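Local coordinates for HIGH affinity ribose transport protein RBSD (Bacillus subtilis, PDB 1OGD) that binds D-ribose in its pyranose form and probably catalyses the interconversion of the beta-pyran and beta-furan forms of this sugar, at residues S43-P46 and G47-A50; Q52-A55 and A56-E60; E94-S97 and H98-K102. One frame throughout, in Å; residues are numbered along the deposited sequence.

Contact 1: residues S43-P46 and G47-A50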
loop_
_atom_site.group_PDB
_atom_site.type_symbol
_atom_site.label_atom_id
_atom_site.label_comp_id
_atom_site.label_asym_id
_atom_site.label_seq_id
_atom_site.Cartn_x
_atom_site.Cartn_y
_atom_site.Cartn_z
ATOM N N SER A 43 15.247 15.454 17.372
ATOM C CA SER A 43 16.623 15.525 17.842
ATOM C C SER A 43 17.628 15.874 16.755
ATOM O O SER A 43 17.481 15.486 15.591
ATOM C CB SER A 43 17.032 14.204 18.510
ATOM O OG SER A 43 17.152 13.159 17.561
ATOM N N LEU A 44 18.659 16.614 17.145
ATOM C CA LEU A 44 19.710 17.009 16.221
ATOM C C LEU A 44 21.041 16.534 16.797
ATOM O O LEU A 44 21.900 16.020 16.079
ATOM C CB LEU A 44 19.713 18.535 16.048
ATOM C CG LEU A 44 20.606 19.136 14.958
ATOM C CD1 LEU A 44 20.312 18.474 13.621
ATOM C CD2 LEU A 44 20.360 20.636 14.871
ATOM N N LYS A 45 21.191 16.702 18.105
ATOM C CA LYS A 45 22.399 16.303 18.818
ATOM C C LYS A 45 22.029 16.240 20.293
ATOM O O LYS A 45 20.982 16.738 20.697
ATOM C CB LYS A 45 23.504 17.341 18.602
ATOM C CG LYS A 45 23.147 18.719 19.149
ATOM C CD LYS A 45 24.109 19.797 18.671
ATOM C CE LYS A 45 25.507 19.614 19.232
ATOM N NZ LYS A 45 26.411 20.708 18.757
ATOM N N PRO A 46 22.877 15.616 21.120
ATOM C CA PRO A 46 22.559 15.533 22.548
ATOM C C PRO A 46 22.249 16.909 23.140
ATOM O O PRO A 46 23.053 17.830 23.036
ATOM C CB PRO A 46 23.818 14.909 23.139
ATOM C CG PRO A 46 24.283 14.011 22.028
ATOM C CD PRO A 46 24.120 14.890 20.810
ATOM N N GLY A 47 21.072 17.040 23.739
ATOM C CA GLY A 47 20.677 18.303 24.332
ATOM C C GLY A 47 19.955 19.270 23.408
ATOM O O GLY A 47 19.557 20.351 23.837
ATOM N N LEU A 48 19.776 18.897 22.144
ATOM C CA LEU A 48 19.099 19.775 21.188
ATOM C C LEU A 48 18.138 19.001 20.279
ATOM O O LEU A 48 18.567 18.180 19.467
ATOM C CB LEU A 48 20.148 20.508 20.343
ATOM C CG LEU A 48 19.720 21.452 19.214
ATOM C CD1 LEU A 48 18.731 22.487 19.727
ATOM C CD2 LEU A 48 20.955 22.132 18.640
ATOM N N PRO A 49 16.822 19.256 20.401
ATOM C CA PRO A 49 16.193 20.206 21.324
ATOM C C PRO A 49 16.105 19.634 22.724
ATOM O O PRO A 49 16.154 18.417 22.913
ATOM C CB PRO A 49 14.794 20.415 20.739
ATOM C CG PRO A 49 14.805 19.691 19.405
ATOM C CD PRO A 49 15.801 18.596 19.577
ATOM N N ALA A 50 15.950 20.518 23.703
ATOM C CA ALA A 50 15.841 20.106 25.092
ATOM C C ALA A 50 14.392 19.794 25.444
ATOM O O ALA A 50 13.464 20.304 24.817
ATOM C CB ALA A 50 16.377 21.209 26.007
#
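Leu44 and Leu48 both hold CG anti to the backbone N (chi1 -171° and 177°), and their side chains run side by side in the same direction until the CD2 methyls meet at 4.1 Å. Lys45 has CG between its own N and carbonyl carbon, chi1 62°, which lays CG against Leu48 CB at 3.7 Å; its CD reaches the CD2 methyl of the same leucine before the chain bends away at chi3. The backbone is a tight hairpin-like reversal. Leu48 N donates to Lys45 O at 2.9 Å, closing a type II turn with Pro46 and Gly47 at its corners. Across the same turn Leu44 N donates to Leu48 O at 2.8 Å, and Lys45 N adds a weak, longer bond to that oxygen. Leu44 and Lys45 thus both face Leu48, a classic beta bulge. Gly47 has a positive phi at which a CB would collide with Pro46 O, a constraint that calls for glycine. Beyond a cis peptide bond, Pro49 sets its CD on Ser43 CA at 3.6 Å. Leu48 packs on Leu48 of a second subunit, and Ser43 OG bonds Asp41. Chemically, Leu48 O takes one firm and one weak amide, and with the turn bond and the glycine this probably sets the loop's shape, while its leucines present an apolar surface to the neighbouring subunit.

Contact 2: residues Q52-A55 and A56-E60; sequences QDTA and AVLAE
Gln52 starts this turn-by-turn contact by accepting from Ala56 N at its carbonyl O, 2.9 Å away, and the same oxygen lies 3.4 Å from Ala56 CB. Its amide end leads off the other way, with NE2 in a weak hydrogen bond to Asn80. Asp53 likewise contributes its backbone: its O receives Val57 N at 3.2 Å. The CG2 branch of Val57, lying beside its own backbone N, also reaches Asp53 O, at 3.4 Å. Thr54 carries the main side-chain meeting. Its CG2 stands anti to the backbone N and OG1 beside it (chi1 -56°), a setting that lays the methyl alongside Leu58, CG2 to CD2 4.0 Å, while the hydroxyl bonds back to Ala50 O, one turn earlier. Leu58 N points to Thr54 O almost straight, N-H...O 170°, and CD2 of Leu58 lies 3.4 Å from Thr54 O. Ala55 ends the segment with its O accepting from Ala59 N at 2.9 Å, and Ala59 CB rests near that carbonyl. On the buried side, Thr54 and Ala55 pack on Ile26 and Leu58 on Ile24 of strand 23-27, while Ala55 also touches Phe83 and Leu87 of helix 78-87. Thr54 and Val57 meet Leu44 of a second subunit. This is regular alpha-helical bonding along most of helix 51-61. Four successive carbonyls are satisfied by amides, and the threonine hydroxyl is paired with the carbonyl of the N-cap residue Ala50, consistent with its burial, while its methyl packs among apolar side chains.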
loop_
_atom_site.group_PDB
_atom_site.type_symbol
_atom_site.label_atom_id
_atom_site.label_comp_id
_atom_site.label_asym_id
_atom_site.label_seq_id
_atom_site.Cartn_x
_atom_site.Cartn_y
_atom_site.Cartn_z
ATOM N N GLN A 52 12.682 20.720 27.989
ATOM C CA GLN A 52 11.994 21.934 28.405
ATOM C C GLN A 52 11.529 22.764 27.223
ATOM O O GLN A 52 10.382 23.193 27.184
ATOM C CB GLN A 52 12.899 22.785 29.301
ATOM C CG GLN A 52 13.464 22.028 30.486
ATOM C CD GLN A 52 14.034 22.946 31.546
ATOM O OE1 GLN A 52 14.511 24.040 31.245
ATOM N NE2 GLN A 52 13.999 22.495 32.796
ATOM N N ASP A 53 12.413 22.993 26.260
ATOM C CA ASP A 53 12.044 23.785 25.098
ATOM C C ASP A 53 10.896 23.170 24.321
ATOM O O ASP A 53 9.974 23.873 23.906
ATOM C CB ASP A 53 13.243 23.979 24.174
ATOM C CG ASP A 53 14.312 24.850 24.797
ATOM O OD1 ASP A 53 13.951 25.773 25.558
ATOM O OD2 ASP A 53 15.507 24.625 24.520
ATOM N N THR A 54 10.940 21.856 24.133
ATOM C CA THR A 54 9.882 21.187 23.394
ATOM C C THR A 54 8.554 21.251 24.146
ATOM O O THR A 54 7.518 21.565 23.565
ATOM C CB THR A 54 10.263 19.721 23.113
ATOM O OG1 THR A 54 11.518 19.691 22.423
ATOM C CG2 THR A 54 9.209 19.049 22.240
ATOM N N ALA A 55 8.585 20.963 25.441
ATOM C CA ALA A 55 7.380 21.000 26.254
ATOM C C ALA A 55 6.761 22.404 26.273
ATOM O O ALA A 55 5.535 22.554 26.275
ATOM C CB ALA A 55 7.704 20.542 27.680
ATOM N N ALA A 56 7.607 23.432 26.277
ATOM C CA ALA A 56 7.122 24.809 26.303
ATOM C C ALA A 56 6.336 25.153 25.038
ATOM O O ALA A 56 5.269 25.766 25.111
ATOM C CB ALA A 56 8.289 25.766 26.467
ATOM N N VAL A 57 6.866 24.764 23.882
ATOM C CA VAL A 57 6.192 25.033 22.619
ATOM C C VAL A 57 4.852 24.306 22.555
ATOM O O VAL A 57 3.836 24.891 22.170
ATOM C CB VAL A 57 7.052 24.597 21.413
ATOM C CG1 VAL A 57 6.259 24.766 20.122
ATOM C CG2 VAL A 57 8.320 25.433 21.350
ATOM N N LEU A 58 4.845 23.031 22.934
ATOM C CA LEU A 58 3.610 22.255 22.905
ATOM C C LEU A 58 2.555 22.849 23.834
ATOM O O LEU A 58 1.368 22.876 23.506
ATOM C CB LEU A 58 3.878 20.793 23.290
ATOM C CG LEU A 58 4.093 19.786 22.146
ATOM C CD1 LEU A 58 2.936 19.884 21.160
ATOM C CD2 LEU A 58 5.390 20.056 21.427
ATOM N N ALA A 59 2.999 23.332 24.990
ATOM C CA ALA A 59 2.101 23.920 25.972
ATOM C C ALA A 59 1.304 25.096 25.405
ATOM O O ALA A 59 0.124 25.253 25.706
ATOM C CB ALA A 59 2.900 24.372 27.206
ATOM N N GLU A 60 1.942 25.912 24.577
ATOM C CA GLU A 60 1.258 27.068 24.010
ATOM C C GLU A 60 0.489 26.813 22.718
ATOM O O GLU A 60 -0.242 27.688 22.256
ATOM C CB GLU A 60 2.247 28.210 23.782
ATOM C CG GLU A 60 3.332 27.916 22.779
ATOM C CD GLU A 60 4.173 29.143 22.472
ATOM O OE1 GLU A 60 3.598 30.143 21.981
ATOM O OE2 GLU A 60 5.402 29.109 22.720
#

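Contact 3: residues E94-S97 and H98-K102; sequences EYLS and HEEFK. With RIP (beta-D-ribopyranose), chain G.
Ser97 and Glu100 grip each other at the start of helix 98-104. Ser97 OG sits between its backbone N and carbonyl carbon (chi1 62°), turned over the first helical turn, where it accepts from Glu100 N in a weak capping bond of 3.3 Å. Ser97 OG in turn donates to Glu100 OE2 at 3.1 Å, using the anti lone pair of that carboxylate oxygen. The glutamate chain passes close by the hydroxyl on its way there, and Glu100 CG lies 3.0 Å from Ser97 OG. With an alanine here in place of Ser97, Glu100 N would probably lose its side-chain cap and the Glu100 carboxylate would probably be set free to turn. Ser97 also accepts through its backbone O, from Phe101 N at 3.0 Å, and the CB of Phe101 lies close by. Leu96 adds a lighter apolar touch, CB to Glu100 CB 4.1 Å. Within the helix, Glu99 OE2 is met on the syn side, somewhat out of plane, by Lys102 NZ in a salt bridge of 3.2 Å. The ring of His98 reaches the sugar: CG is anti to the backbone N (chi1 -174°), and the ring edge meets the ligand, His98 NE2 to RIP O1 2.8 Å, a hydrogen bond in which either partner could donate. Its backbone N is held by Glu72, and Tyr120 stands edge-to-face with its ring. Asp28, Asn122 and His20 of a neighbouring subunit also bond the sugar. The arrangement is a serine N-cap that joins strand 92-96, outermost in this chain's sheet, to a short helix, placing the first helical residue in the ribose pocket.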
loop_
_atom_site.group_PDB
_atom_site.type_symbol
_atom_site.label_atom_id
_atom_site.label_comp_id
_atom_site.label_asym_id
_atom_site.label_seq_id
_atom_site.Cartn_x
_atom_site.Cartn_y
_atom_site.Cartn_z
ATOM N N GLU A 94 -0.203 13.952 37.157
ATOM C CA GLU A 94 -0.247 12.625 37.752
ATOM C C GLU A 94 1.077 11.884 37.550
ATOM O O GLU A 94 1.669 11.929 36.468
ATOM C CB GLU A 94 -1.404 11.831 37.141
ATOM C CG GLU A 94 -1.486 10.387 37.593
ATOM C CD GLU A 94 -2.672 9.655 36.990
ATOM O OE1 GLU A 94 -2.868 9.753 35.761
ATOM O OE2 GLU A 94 -3.403 8.975 37.739
ATOM N N TYR A 95 1.542 11.215 38.603
ATOM C CA TYR A 95 2.786 10.459 38.547
ATOM C C TYR A 95 2.531 8.967 38.665
ATOM O O TYR A 95 1.704 8.528 39.463
ATOM C CB TYR A 95 3.738 10.883 39.666
ATOM C CG TYR A 95 4.257 12.287 39.521
ATOM C CD1 TYR A 95 3.523 13.375 39.991
ATOM C CD2 TYR A 95 5.473 12.532 38.894
ATOM C CE1 TYR A 95 3.992 14.676 39.835
ATOM C CE2 TYR A 95 5.950 13.825 38.731
ATOM C CZ TYR A 95 5.205 14.893 39.204
ATOM O OH TYR A 95 5.678 16.174 39.037
ATOM N N LEU A 96 3.251 8.194 37.861
ATOM C CA LEU A 96 3.125 6.746 37.862
ATOM C C LEU A 96 4.526 6.172 37.802
ATOM O O LEU A 96 5.487 6.898 37.560
ATOM C CB LEU A 96 2.347 6.277 36.632
ATOM C CG LEU A 96 0.976 6.891 36.368
ATOM C CD1 LEU A 96 0.452 6.369 35.043
ATOM C CD2 LEU A 96 0.024 6.543 37.497
ATOM N N SER A 97 4.647 4.872 38.024
ATOM C CA SER A 97 5.950 4.237 37.946
ATOM C C SER A 97 6.318 4.281 36.468
ATOM O O SER A 97 5.437 4.367 35.612
ATOM C CB SER A 97 5.870 2.785 38.426
ATOM O OG SER A 97 5.009 2.021 37.599
ATOM N N HIS A 98 7.609 4.233 36.167
ATOM C CA HIS A 98 8.055 4.271 34.782
ATOM C C HIS A 98 7.449 3.133 33.964
ATOM O O HIS A 98 7.168 3.297 32.776
ATOM C CB HIS A 98 9.578 4.193 34.713
ATOM C CG HIS A 98 10.124 4.375 33.332
ATOM N ND1 HIS A 98 10.016 5.565 32.642
ATOM C CD2 HIS A 98 10.770 3.518 32.508
ATOM C CE1 HIS A 98 10.574 5.431 31.451
ATOM N NE2 HIS A 98 11.039 4.199 31.344
ATOM N N GLU A 99 7.243 1.984 34.598
ATOM C CA GLU A 99 6.671 0.832 33.910
ATOM C C GLU A 99 5.238 1.087 33.464
ATOM O O GLU A 99 4.874 0.780 32.329
ATOM C CB GLU A 99 6.725 -0.410 34.803
ATOM C CG GLU A 99 8.132 -0.914 35.065
ATOM C CD GLU A 99 8.902 -1.167 33.780
ATOM O OE1 GLU A 99 8.424 -1.964 32.942
ATOM O OE2 GLU A 99 9.988 -0.569 33.607
ATOM N N GLU A 100 4.423 1.639 34.358
ATOM C CA GLU A 100 3.038 1.939 34.018
ATOM C C GLU A 100 3.033 3.013 32.935
ATOM O O GLU A 100 2.222 2.975 32.012
ATOM C CB GLU A 100 2.278 2.459 35.236
ATOM C CG GLU A 100 2.244 1.515 36.418
ATOM C CD GLU A 100 1.468 2.102 37.585
ATOM O OE1 GLU A 100 0.233 2.260 37.455
ATOM O OE2 GLU A 100 2.093 2.419 38.623
ATOM N N PHE A 101 3.948 3.969 33.067
ATOM C CA PHE A 101 4.078 5.061 32.110
ATOM C C PHE A 101 4.234 4.509 30.695
ATOM O O PHE A 101 3.500 4.898 29.783
ATOM C CB PHE A 101 5.298 5.918 32.460
ATOM C CG PHE A 101 5.484 7.111 31.563
ATOM C CD1 PHE A 101 4.760 8.279 31.777
ATOM C CD2 PHE A 101 6.381 7.065 30.502
ATOM C CE1 PHE A 101 4.927 9.383 30.947
ATOM C CE2 PHE A 101 6.555 8.162 29.668
ATOM C CZ PHE A 101 5.827 9.324 29.891
ATOM N N LYS A 102 5.197 3.605 30.517
ATOM C CA LYS A 102 5.447 3.003 29.213
ATOM C C LYS A 102 4.213 2.311 28.643
ATOM O O LYS A 102 3.985 2.342 27.434
ATOM C CB LYS A 102 6.619 2.020 29.302
ATOM C CG LYS A 102 7.964 2.683 29.044
ATOM C CD LYS A 102 9.080 2.102 29.894
ATOM C CE LYS A 102 9.337 0.640 29.601
ATOM N NZ LYS A 102 10.418 0.134 30.489
HETATM C C1 RIP G . 14.238 4.950 28.924
HETATM C C2 RIP G . 14.150 6.451 29.044
HETATM C C3 RIP G . 14.128 6.842 30.514
HETATM C C4 RIP G . 15.290 6.277 31.322
HETATM C C5 RIP G . 15.291 4.764 31.132
HETATM O O1 RIP G . 13.036 4.329 29.333
HETATM O O2 RIP G . 15.271 7.000 28.384
HETATM O O3 RIP G . 14.072 8.238 30.647
HETATM O O4 RIP G . 16.528 6.785 30.864
HETATM O O5 RIP G . 15.296 4.381 29.739
#

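Along the chain, contact 1 comes first, in the loop that leaves strand 38-41, where it closes a tight turn just before helix 51-61. Contact 2 follows within that helix, and the two touch where Pro49 CB meets Thr54 OG1 at 3.8 Å; both also face a second subunit. Contact 3 comes much later, at the passage from strand 92-96 to helix 98-104, about 21 Å from contact 2 between centres and on the opposite side of the chain's centre. All three are local and lie in series, so none nests in or crosses another. Together they tie strand 38-41 to helix 51-61 at the subunit interface and strand 92-96 to the helix that brings His98 to the ribose.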